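Local coordinates for protein catechol 1,2 dioxygenase (PDB 2XSU) that probably catalyses the iron(III)-dependent intradiol cleavage of catechol by O2 to cis,cis-muconate, as a homodimer, at residues Y85-A90 / R105-P110; G220-H225 / D253-T258; V226-S231 / L238-N243. The protein carries 1 engineered substitution. All coordinates share one frame; numbering follows the deposited sequence.

In the fold
The three contacts run from the helical layer at the dimer interface to the iron-binding sheet. Contact 1 is partly buried and wet: helix 82-96 meets the loop 105-110 through two bridging waters and an arginine laid over an alanine. Contacts 2 and 3 are buried, share strand 221-231 and each supply one histidine to the same iron. Contact 2 ties the start of that strand to the loop 253-258 with a salt bridge, whereas contact 3 pairs its second half with strand 238-244 through regular backbone bonds and aromatic packing. The loop 105-110 touches both: Thr106 bonds to Ala257 and Thr239, and Ile107 packs on Arg222.

Contact 1: residues Y85-A90 / R105-P110; sequences YLDLRA and RTIEGP
Asp87 holds CG anti to its carbonyl carbon (chi1 -71°), while Arg105 tucks CG between its backbone N and carbonyl carbon (chi1 64°) and its chain bends at chi3; these torsions lay the carboxylate against the backbone of Thr106 and Ile107 and carry the guanidinium round to Ala90. Opposite charges thus lie near each other without pairing. The carboxylate oxygen OD1 of Asp87 remains 4.7 Å from Arg105 NE, and it is the CD methylene of Arg105 that passes the acid, 3.9 Å from Asp87 OD1, with the two flat groups inclined by 33°. Beyond it the guanidinium spreads over the helix surface, Ala90 CB sitting over the centre of one face at 3.6 Å from Arg105 CZ. NH1 of the arginine forms its salt bridges with Asp91 and Asp94, farther along the same helix.

Across the contact, two waters link Asp87 to the loop. One donates to OD2 of Asp87 at 2.7 Å and to Thr106 OG1 at 2.9 Å, a hydroxyl also hydrogen-bonded to Ala257 O in the loop 253-258; the second donates to OD1 of Asp87 at 2.7 Å and to Thr106 O at 2.8 Å. Although Asp87 OD2 comes within 3.1 Å of Ile107 N, the angle is too poor for a direct bond.

The contact joins helix 82-96, part of the N-terminal helical region, to the loop leading into the catalytic beta domain. Elsewhere on the helix, Tyr85 stacks on Phe44 of the second subunit, and Arg89 forms salt bridges with Glu48 and Asp51 of that subunit. On the loop, Thr106 shares a backbone bond with Thr239 of strand 238-244, and Ile107 rests on Arg222 of strand 221-231.

Contact 2: residues G220-H225 / D253-T258; sequences GNRPSH and DFAFAT. With FE (Fe (III) ion), chain B.
Beside the ferric iron site, Arg222 and Asp253 form a buried salt bridge between the start of strand 221-231 and an Asx turn overlapping a type I beta turn. Arg222 meets the acid side-on with two nitrogens: NE lies 3.0 Å from Asp253 OD1 and NH2 lies 3.0 Å from Asp253 OD2, both approached on the syn side. The guanidinium and carboxylate planes differ by only 13°. The extended first torsion of Asp253, with CG anti to its N (chi1 -179°), directs the carboxylate there, while its own loop folds over it: Ala255 N donates to OD1 of Asp253 at 3.1 Å and Ala257 N to OD2 at 2.9 Å, each from above the carboxylate plane. Ala255 CB lies over one face of the guanidinium, a second-shell group whose edge faces the iron-bound water.

Beside this pair, Phe254 N binds Asn221 O at 3.0 Å. The Phe254 ring takes Gly220 CA over its face in a CH-pi contact and Arg222 CG at its edge.

Farther along, His225 binds the iron through NE2 at 2.1 Å, together with His227, Tyr167, Tyr201 and a water. Its ND1 donates almost straight to Pro223 O, 2.8 Å away, which, with the bond to the iron, fixes the ring's rotation.

With two N-H donors on each oxygen, the Asp253 carboxylate is probably stabilised as the anion, and probably helps hold Arg222 beside the metal ligands.

Contact 3: residues V226-S231 / L238-N243; sequences VHYFVS and LTTQFN. With FE (Fe (III) ion), chain B.
Tyr228 and Thr240 exchange backbone hydrogen bonds, with 2.9 Å between Tyr228 N and Thr240 O, in a beta hairpin of strands 221-231 and 238-244, the first of which carries the iron ligand His227. Val226 with Phe242 and Val230 with Leu238 form the other doubly bonded pairs. Thr240 O also accepts from a water, 2.9 Å away, and this water receives the ND1 proton of His227 at 2.8 Å. Held at ND1 by the water, which lies in its ring plane, His227 binds the iron through NE2 at 2.1 Å; its ring also stacks on Trp159 of strand 155-159.

On the face of Val226, Tyr228 and Phe242 the packing is largely apolar and aromatic. Phe242 holds CG between its backbone N and carbonyl carbon (chi1 66°), laying its ring alongside Val226, whose CB sits over one face, 4.0 Å from the Phe242 centroid, a CH-pi contact. The Tyr228 hydroxyl reaches the edge of the same ring, OH 3.4 Å from Phe242 CE2, the planes at 55°, and is hydrogen-bonded to Tyr191.

Back on the His227 face, Phe229 turns its ring edge to the Thr239 hydroxyl, with Phe229 CE1 3.3 Å from Thr239 OG1.

Contact 1: residues Y85-A90 / R105-P110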
loop_
_atom_site.group_PDB
_atom_site.type_symbol
_atom_site.label_atom_id
_atom_site.label_comp_id
_atom_site.label_asym_id
_atom_site.label_seq_id
_atom_site.Cartn_x
_atom_site.Cartn_y
_atom_site.Cartn_z
ATOM N N TYR A 85 13.834 -11.010 -6.166
ATOM C CA TYR A 85 14.949 -10.048 -6.239
ATOM C C TYR A 85 15.702 -10.008 -4.908
ATOM O O TYR A 85 16.938 -9.920 -4.894
ATOM C CB TYR A 85 14.408 -8.657 -6.603
ATOM C CG TYR A 85 15.506 -7.637 -6.901
ATOM C CD1 TYR A 85 16.346 -7.818 -7.996
ATOM C CD2 TYR A 85 15.676 -6.512 -6.089
ATOM C CE1 TYR A 85 17.362 -6.901 -8.283
ATOM C CE2 TYR A 85 16.712 -5.588 -6.366
ATOM C CZ TYR A 85 17.518 -5.811 -7.483
ATOM O OH TYR A 85 18.551 -4.944 -7.836
ATOM N N LEU A 86 14.983 -10.069 -3.792
ATOM C CA LEU A 86 15.640 -10.024 -2.489
ATOM C C LEU A 86 16.568 -11.222 -2.337
ATOM O O LEU A 86 17.663 -11.078 -1.792
ATOM C CB LEU A 86 14.623 -9.981 -1.346
ATOM C CG LEU A 86 13.627 -8.829 -1.305
ATOM C CD1 LEU A 86 12.689 -8.994 -0.103
ATOM C CD2 LEU A 86 14.387 -7.515 -1.240
ATOM N N ASP A 87 16.142 -12.396 -2.824
ATOM C CA ASP A 87 17.014 -13.584 -2.829
ATOM C C ASP A 87 18.214 -13.420 -3.768
ATOM O O ASP A 87 19.339 -13.867 -3.426
ATOM C CB ASP A 87 16.247 -14.843 -3.240
ATOM C CG ASP A 87 15.264 -15.318 -2.193
ATOM O OD1 ASP A 87 15.288 -14.857 -1.011
ATOM O OD2 ASP A 87 14.384 -16.120 -2.603
ATOM N N LEU A 88 18.000 -12.835 -4.953
ATOM C CA LEU A 88 19.134 -12.565 -5.869
ATOM C C LEU A 88 20.193 -11.716 -5.149
ATOM O O LEU A 88 21.399 -12.014 -5.227
ATOM C CB LEU A 88 18.682 -11.887 -7.165
ATOM C CG LEU A 88 17.812 -12.720 -8.111
ATOM C CD1 LEU A 88 17.443 -11.887 -9.323
ATOM C CD2 LEU A 88 18.495 -14.017 -8.545
ATOM N N ARG A 89 19.747 -10.687 -4.433
ATOM C CA ARG A 89 20.660 -9.852 -3.640
ATOM C C ARG A 89 21.355 -10.638 -2.527
ATOM O O ARG A 89 22.563 -10.480 -2.324
ATOM C CB ARG A 89 19.936 -8.631 -3.078
ATOM C CG ARG A 89 19.624 -7.629 -4.155
ATOM C CD ARG A 89 19.233 -6.269 -3.542
ATOM N NE ARG A 89 20.473 -5.451 -3.334
ATOM C CZ ARG A 89 20.898 -4.968 -2.170
ATOM N NH1 ARG A 89 20.247 -5.148 -1.024
ATOM N NH2 ARG A 89 22.027 -4.283 -2.138
ATOM N N ALA A 90 20.623 -11.502 -1.827
ATOM C CA ALA A 90 21.202 -12.237 -0.733
ATOM C C ALA A 90 22.261 -13.201 -1.268
ATOM O O ALA A 90 23.311 -13.384 -0.637
ATOM C CB ALA A 90 20.122 -12.981 0.038
ATOM N N ARG A 105 18.800 -21.217 -1.491
ATOM C CA ARG A 105 17.607 -20.543 -0.986
ATOM C C ARG A 105 16.594 -20.237 -2.076
ATOM O O ARG A 105 16.956 -20.087 -3.244
ATOM C CB ARG A 105 17.999 -19.236 -0.281
ATOM C CG ARG A 105 18.634 -18.206 -1.230
ATOM C CD ARG A 105 18.657 -16.769 -0.685
ATOM N NE ARG A 105 19.274 -16.619 0.625
ATOM C CZ ARG A 105 20.572 -16.433 0.883
ATOM N NH1 ARG A 105 21.507 -16.432 -0.065
ATOM N NH2 ARG A 105 20.942 -16.277 2.153
ATOM N N THR A 106 15.329 -20.149 -1.687
ATOM C CA THR A 106 14.342 -19.475 -2.527
ATOM C C THR A 106 13.259 -18.812 -1.676
ATOM O O THR A 106 13.414 -18.721 -0.437
ATOM C CB THR A 106 13.825 -20.372 -3.680
ATOM O OG1 THR A 106 13.224 -19.534 -4.674
ATOM C CG2 THR A 106 12.837 -21.455 -3.184
ATOM N N ILE A 107 12.208 -18.308 -2.321
ATOM C CA ILE A 107 11.278 -17.422 -1.603
ATOM C C ILE A 107 10.456 -18.133 -0.541
ATOM O O ILE A 107 10.125 -19.344 -0.687
ATOM C CB ILE A 107 10.360 -16.651 -2.558
ATOM C CG1 ILE A 107 9.317 -17.580 -3.184
ATOM C CG2 ILE A 107 11.224 -15.926 -3.611
ATOM C CD1 ILE A 107 8.251 -16.796 -4.052
ATOM N N GLU A 108 10.167 -17.408 0.534
ATOM C CA GLU A 108 9.307 -17.932 1.602
ATOM C C GLU A 108 7.833 -18.013 1.172
ATOM O O GLU A 108 7.129 -18.933 1.592
ATOM C CB GLU A 108 9.417 -17.003 2.816
ATOM C CG GLU A 108 8.702 -17.479 4.081
ATOM C CD GLU A 108 8.889 -16.504 5.251
ATOM O OE1 GLU A 108 9.995 -15.930 5.391
ATOM O OE2 GLU A 108 7.934 -16.324 6.045
ATOM N N GLY A 109 7.363 -17.051 0.367
ATOM C CA GLY A 109 5.932 -16.879 0.141
ATOM C C GLY A 109 5.287 -16.250 1.367
ATOM O O GLY A 109 5.937 -16.075 2.405
ATOM N N PRO A 110 3.991 -15.947 1.263
ATOM C CA PRO A 110 3.307 -15.237 2.320
ATOM C C PRO A 110 2.491 -16.092 3.272
ATOM O O PRO A 110 1.711 -15.519 4.072
ATOM C CB PRO A 110 2.368 -14.310 1.523
ATOM C CG PRO A 110 1.969 -15.116 0.350
ATOM C CD PRO A 110 3.221 -15.957 0.013
HETATM O O HOH W 1 14.289 -16.936 -5.226
HETATM O O HOH W 2 14.484 -16.528 0.942
#

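Contact 2: residues G220-H225 / D253-T258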
loop_
_atom_site.group_PDB
_atom_site.type_symbol
_atom_site.label_atom_id
_atom_site.label_comp_id
_atom_site.label_asym_id
_atom_site.label_seq_id
_atom_site.Cartn_x
_atom_site.Cartn_y
_atom_site.Cartn_z
ATOM N N GLY A 220 -1.270 -16.152 -12.939
ATOM C CA GLY A 220 -0.938 -16.083 -11.514
ATOM C C GLY A 220 -0.678 -17.419 -10.861
ATOM O O GLY A 220 -0.963 -17.598 -9.679
ATOM N N ASN A 221 -0.100 -18.343 -11.625
ATOM C CA ASN A 221 0.060 -19.723 -11.155
ATOM C C ASN A 221 1.460 -20.059 -10.630
ATOM O O ASN A 221 2.455 -19.611 -11.188
ATOM C CB ASN A 221 -0.260 -20.705 -12.298
ATOM C CG ASN A 221 -1.688 -20.563 -12.824
ATOM O OD1 ASN A 221 -1.893 -20.233 -14.005
ATOM N ND2 ASN A 221 -2.660 -20.769 -11.958
ATOM N N ARG A 222 1.510 -20.923 -9.606
ATOM C CA ARG A 222 2.768 -21.522 -9.139
ATOM C C ARG A 222 2.722 -23.042 -9.392
ATOM O O ARG A 222 1.657 -23.647 -9.248
ATOM C CB ARG A 222 2.989 -21.294 -7.639
ATOM C CG ARG A 222 2.946 -19.836 -7.239
ATOM C CD ARG A 222 3.726 -19.617 -5.987
ATOM N NE ARG A 222 5.146 -19.812 -6.190
ATOM C CZ ARG A 222 6.028 -19.933 -5.209
ATOM N NH1 ARG A 222 5.635 -19.908 -3.931
ATOM N NH2 ARG A 222 7.299 -20.107 -5.505
ATOM N N PRO A 223 3.865 -23.647 -9.773
ATOM C CA PRO A 223 3.936 -25.129 -9.818
ATOM C C PRO A 223 3.839 -25.697 -8.412
ATOM O O PRO A 223 4.103 -24.982 -7.409
ATOM C CB PRO A 223 5.327 -25.417 -10.390
ATOM C CG PRO A 223 6.166 -24.234 -9.855
ATOM C CD PRO A 223 5.202 -23.040 -9.927
ATOM N N SER A 224 3.496 -26.974 -8.331
ATOM C CA SER A 224 3.466 -27.696 -7.036
ATOM C C SER A 224 4.821 -27.564 -6.320
ATOM O O SER A 224 5.906 -27.590 -6.953
ATOM C CB SER A 224 3.174 -29.161 -7.265
ATOM O OG SER A 224 4.190 -29.690 -8.090
ATOM N N HIS A 225 4.761 -27.409 -4.989
ATOM C CA HIS A 225 5.992 -27.213 -4.201
ATOM C C HIS A 225 5.716 -27.475 -2.715
ATOM O O HIS A 225 4.568 -27.448 -2.259
ATOM C CB HIS A 225 6.525 -25.757 -4.353
ATOM C CG HIS A 225 5.532 -24.703 -3.939
ATOM N ND1 HIS A 225 4.542 -24.236 -4.785
ATOM C CD2 HIS A 225 5.365 -24.037 -2.762
ATOM C CE1 HIS A 225 3.812 -23.331 -4.152
ATOM N NE2 HIS A 225 4.290 -23.180 -2.926
ATOM N N ASP A 253 6.841 -20.210 -13.191
ATOM C CA ASP A 253 6.279 -19.802 -11.888
ATOM C C ASP A 253 6.043 -18.295 -11.875
ATOM O O ASP A 253 6.982 -17.555 -12.174
ATOM C CB ASP A 253 7.325 -20.175 -10.814
ATOM C CG ASP A 253 6.901 -19.847 -9.381
ATOM O OD1 ASP A 253 5.747 -19.459 -9.089
ATOM O OD2 ASP A 253 7.766 -20.025 -8.487
ATOM N N PHE A 254 4.827 -17.851 -11.543
ATOM C CA PHE A 254 4.515 -16.392 -11.548
ATOM C C PHE A 254 5.306 -15.648 -10.457
ATOM O O PHE A 254 5.368 -14.416 -10.489
ATOM C CB PHE A 254 2.993 -16.137 -11.433
ATOM C CG PHE A 254 2.528 -15.797 -10.042
ATOM C CD1 PHE A 254 2.123 -14.505 -9.736
ATOM C CD2 PHE A 254 2.509 -16.762 -9.032
ATOM C CE1 PHE A 254 1.700 -14.198 -8.426
ATOM C CE2 PHE A 254 2.094 -16.456 -7.718
ATOM C CZ PHE A 254 1.693 -15.168 -7.430
ATOM N N ALA A 255 5.880 -16.392 -9.498
ATOM C CA ALA A 255 6.736 -15.788 -8.447
ATOM C C ALA A 255 8.234 -16.129 -8.600
ATOM O O ALA A 255 9.049 -15.770 -7.761
ATOM C CB ALA A 255 6.187 -16.128 -7.052
ATOM N N PHE A 256 8.599 -16.768 -9.712
ATOM C CA PHE A 256 10.033 -16.927 -10.080
ATOM C C PHE A 256 10.921 -17.653 -9.067
ATOM O O PHE A 256 12.111 -17.316 -8.929
ATOM C CB PHE A 256 10.623 -15.532 -10.455
ATOM C CG PHE A 256 9.718 -14.765 -11.332
ATOM C CD1 PHE A 256 9.648 -15.071 -12.692
ATOM C CD2 PHE A 256 8.862 -13.788 -10.799
ATOM C CE1 PHE A 256 8.754 -14.391 -13.543
ATOM C CE2 PHE A 256 7.953 -13.100 -11.643
ATOM C CZ PHE A 256 7.907 -13.434 -13.011
ATOM N N ALA A 257 10.378 -18.660 -8.392
ATOM C CA ALA A 257 11.084 -19.314 -7.285
ATOM C C ALA A 257 11.865 -20.562 -7.683
ATOM O O ALA A 257 12.742 -20.999 -6.924
ATOM C CB ALA A 257 10.095 -19.657 -6.177
ATOM N N THR A 258 11.561 -21.152 -8.841
ATOM C CA THR A 258 12.210 -22.408 -9.215
ATOM C C THR A 258 13.701 -22.180 -9.485
ATOM O O THR A 258 14.100 -21.155 -10.090
ATOM C CB THR A 258 11.537 -23.007 -10.471
ATOM O OG1 THR A 258 10.135 -23.095 -10.246
ATOM C CG2 THR A 258 12.027 -24.427 -10.789
HETATM FE FE FE B . 3.405 -21.997 -1.395
HETATM O O HOH W 3 3.135 -19.923 -0.919
#

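Contact 3: residues V226-S231 / L238-N243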
loop_
_atom_site.group_PDB
_atom_site.type_symbol
_atom_site.label_atom_id
_atom_site.label_comp_id
_atom_site.label_asym_id
_atom_site.label_seq_id
_atom_site.Cartn_x
_atom_site.Cartn_y
_atom_site.Cartn_z
ATOM N N VAL A 226 6.787 -27.745 -1.979
ATOM C CA VAL A 226 6.726 -27.846 -0.512
ATOM C C VAL A 226 7.747 -26.857 0.056
ATOM O O VAL A 226 8.918 -26.830 -0.368
ATOM C CB VAL A 226 7.057 -29.306 -0.048
ATOM C CG1 VAL A 226 7.137 -29.395 1.500
ATOM C CG2 VAL A 226 6.001 -30.302 -0.603
ATOM N N HIS A 227 7.305 -26.038 1.014
ATOM C CA HIS A 227 8.160 -25.027 1.630
ATOM C C HIS A 227 8.968 -25.613 2.787
ATOM O O HIS A 227 8.463 -26.479 3.514
ATOM C CB HIS A 227 7.241 -23.946 2.241
ATOM C CG HIS A 227 6.500 -23.126 1.238
ATOM N ND1 HIS A 227 7.069 -22.024 0.640
ATOM C CD2 HIS A 227 5.225 -23.197 0.754
ATOM C CE1 HIS A 227 6.191 -21.462 -0.182
ATOM N NE2 HIS A 227 5.075 -22.170 -0.156
ATOM N N TYR A 228 10.169 -25.066 3.009
ATOM C CA TYR A 228 11.039 -25.443 4.125
ATOM C C TYR A 228 11.660 -24.238 4.823
ATOM O O TYR A 228 12.182 -23.345 4.155
ATOM C CB TYR A 228 12.220 -26.267 3.612
ATOM C CG TYR A 228 11.956 -27.693 3.263
ATOM C CD1 TYR A 228 11.219 -28.027 2.122
ATOM C CD2 TYR A 228 12.501 -28.738 4.045
ATOM C CE1 TYR A 228 10.985 -29.361 1.793
ATOM C CE2 TYR A 228 12.289 -30.084 3.702
ATOM C CZ TYR A 228 11.526 -30.375 2.567
ATOM O OH TYR A 228 11.280 -31.667 2.206
ATOM N N PHE A 229 11.615 -24.227 6.164
ATOM C CA PHE A 229 12.671 -23.562 6.963
ATOM C C PHE A 229 13.521 -24.671 7.585
ATOM O O PHE A 229 12.963 -25.619 8.153
ATOM C CB PHE A 229 12.123 -22.756 8.154
ATOM C CG PHE A 229 11.413 -21.471 7.812
ATOM C CD1 PHE A 229 11.975 -20.536 6.925
ATOM C CD2 PHE A 229 10.200 -21.151 8.432
ATOM C CE1 PHE A 229 11.323 -19.323 6.638
ATOM C CE2 PHE A 229 9.559 -19.947 8.158
ATOM C CZ PHE A 229 10.112 -19.030 7.247
ATOM N N VAL A 230 14.850 -24.566 7.509
ATOM C CA VAL A 230 15.730 -25.525 8.200
ATOM C C VAL A 230 16.691 -24.725 9.064
ATOM O O VAL A 230 17.331 -23.801 8.595
ATOM C CB VAL A 230 16.475 -26.477 7.233
ATOM C CG1 VAL A 230 17.245 -27.589 8.043
ATOM C CG2 VAL A 230 15.480 -27.139 6.230
ATOM N N SER A 231 16.784 -25.076 10.345
ATOM C CA SER A 231 17.681 -24.342 11.254
ATOM C C SER A 231 18.327 -25.318 12.227
ATOM O O SER A 231 17.751 -26.367 12.502
ATOM C CB SER A 231 16.917 -23.244 12.007
ATOM O OG SER A 231 15.845 -23.751 12.803
ATOM N N LEU A 238 18.031 -21.665 6.776
ATOM C CA LEU A 238 17.744 -21.807 5.358
ATOM C C LEU A 238 16.261 -21.676 5.095
ATOM O O LEU A 238 15.456 -22.325 5.753
ATOM C CB LEU A 238 18.230 -23.157 4.845
ATOM C CG LEU A 238 17.862 -23.560 3.398
ATOM C CD1 LEU A 238 18.519 -22.621 2.383
ATOM C CD2 LEU A 238 18.247 -24.993 3.098
ATOM N N THR A 239 15.922 -20.832 4.113
ATOM C CA THR A 239 14.556 -20.744 3.587
ATOM C C THR A 239 14.601 -21.327 2.186
ATOM O O THR A 239 15.335 -20.839 1.326
ATOM C CB THR A 239 14.054 -19.285 3.519
ATOM O OG1 THR A 239 14.050 -18.713 4.840
ATOM C CG2 THR A 239 12.609 -19.220 2.903
ATOM N N THR A 240 13.853 -22.407 1.948
ATOM C CA THR A 240 13.912 -23.053 0.623
ATOM C C THR A 240 12.602 -23.764 0.272
ATOM O O THR A 240 11.599 -23.582 0.958
ATOM C CB THR A 240 15.156 -23.990 0.515
ATOM O OG1 THR A 240 15.397 -24.332 -0.865
ATOM C CG2 THR A 240 14.962 -25.226 1.361
ATOM N N GLN A 241 12.597 -24.470 -0.864
ATOM C CA GLN A 241 11.486 -25.346 -1.246
ATOM C C GLN A 241 12.011 -26.447 -2.155
ATOM O O GLN A 241 13.144 -26.385 -2.608
ATOM C CB GLN A 241 10.403 -24.586 -1.991
ATOM C CG GLN A 241 10.740 -24.202 -3.395
ATOM C CD GLN A 241 9.647 -23.374 -4.046
ATOM O OE1 GLN A 241 8.704 -22.910 -3.376
ATOM N NE2 GLN A 241 9.777 -23.176 -5.355
ATOM N N PHE A 242 11.168 -27.441 -2.421
ATOM C CA PHE A 242 11.369 -28.195 -3.657
ATOM C C PHE A 242 10.151 -28.057 -4.543
ATOM O O PHE A 242 9.023 -27.836 -4.051
ATOM C CB PHE A 242 11.764 -29.689 -3.451
ATOM C CG PHE A 242 10.712 -30.558 -2.817
ATOM C CD1 PHE A 242 9.606 -31.014 -3.543
ATOM C CD2 PHE A 242 10.838 -30.984 -1.485
ATOM C CE1 PHE A 242 8.609 -31.818 -2.954
ATOM C CE2 PHE A 242 9.860 -31.810 -0.889
ATOM C CZ PHE A 242 8.739 -32.221 -1.611
ATOM N N ASN A 243 10.399 -28.117 -5.858
ATOM C CA ASN A 243 9.349 -28.229 -6.860
ATOM C C ASN A 243 9.387 -29.641 -7.387
ATOM O O ASN A 243 10.327 -30.401 -7.086
ATOM C CB ASN A 243 9.623 -27.290 -8.022
ATOM C CG ASN A 243 9.387 -25.872 -7.669
ATOM O OD1 ASN A 243 8.234 -25.443 -7.515
ATOM N ND2 ASN A 243 10.467 -25.123 -7.496
HETATM FE FE FE B . 3.405 -21.997 -1.395
HETATM O O HOH W 4 9.750 -21.421 1.195
HETATM O O HOH W 3 3.135 -19.923 -0.919
#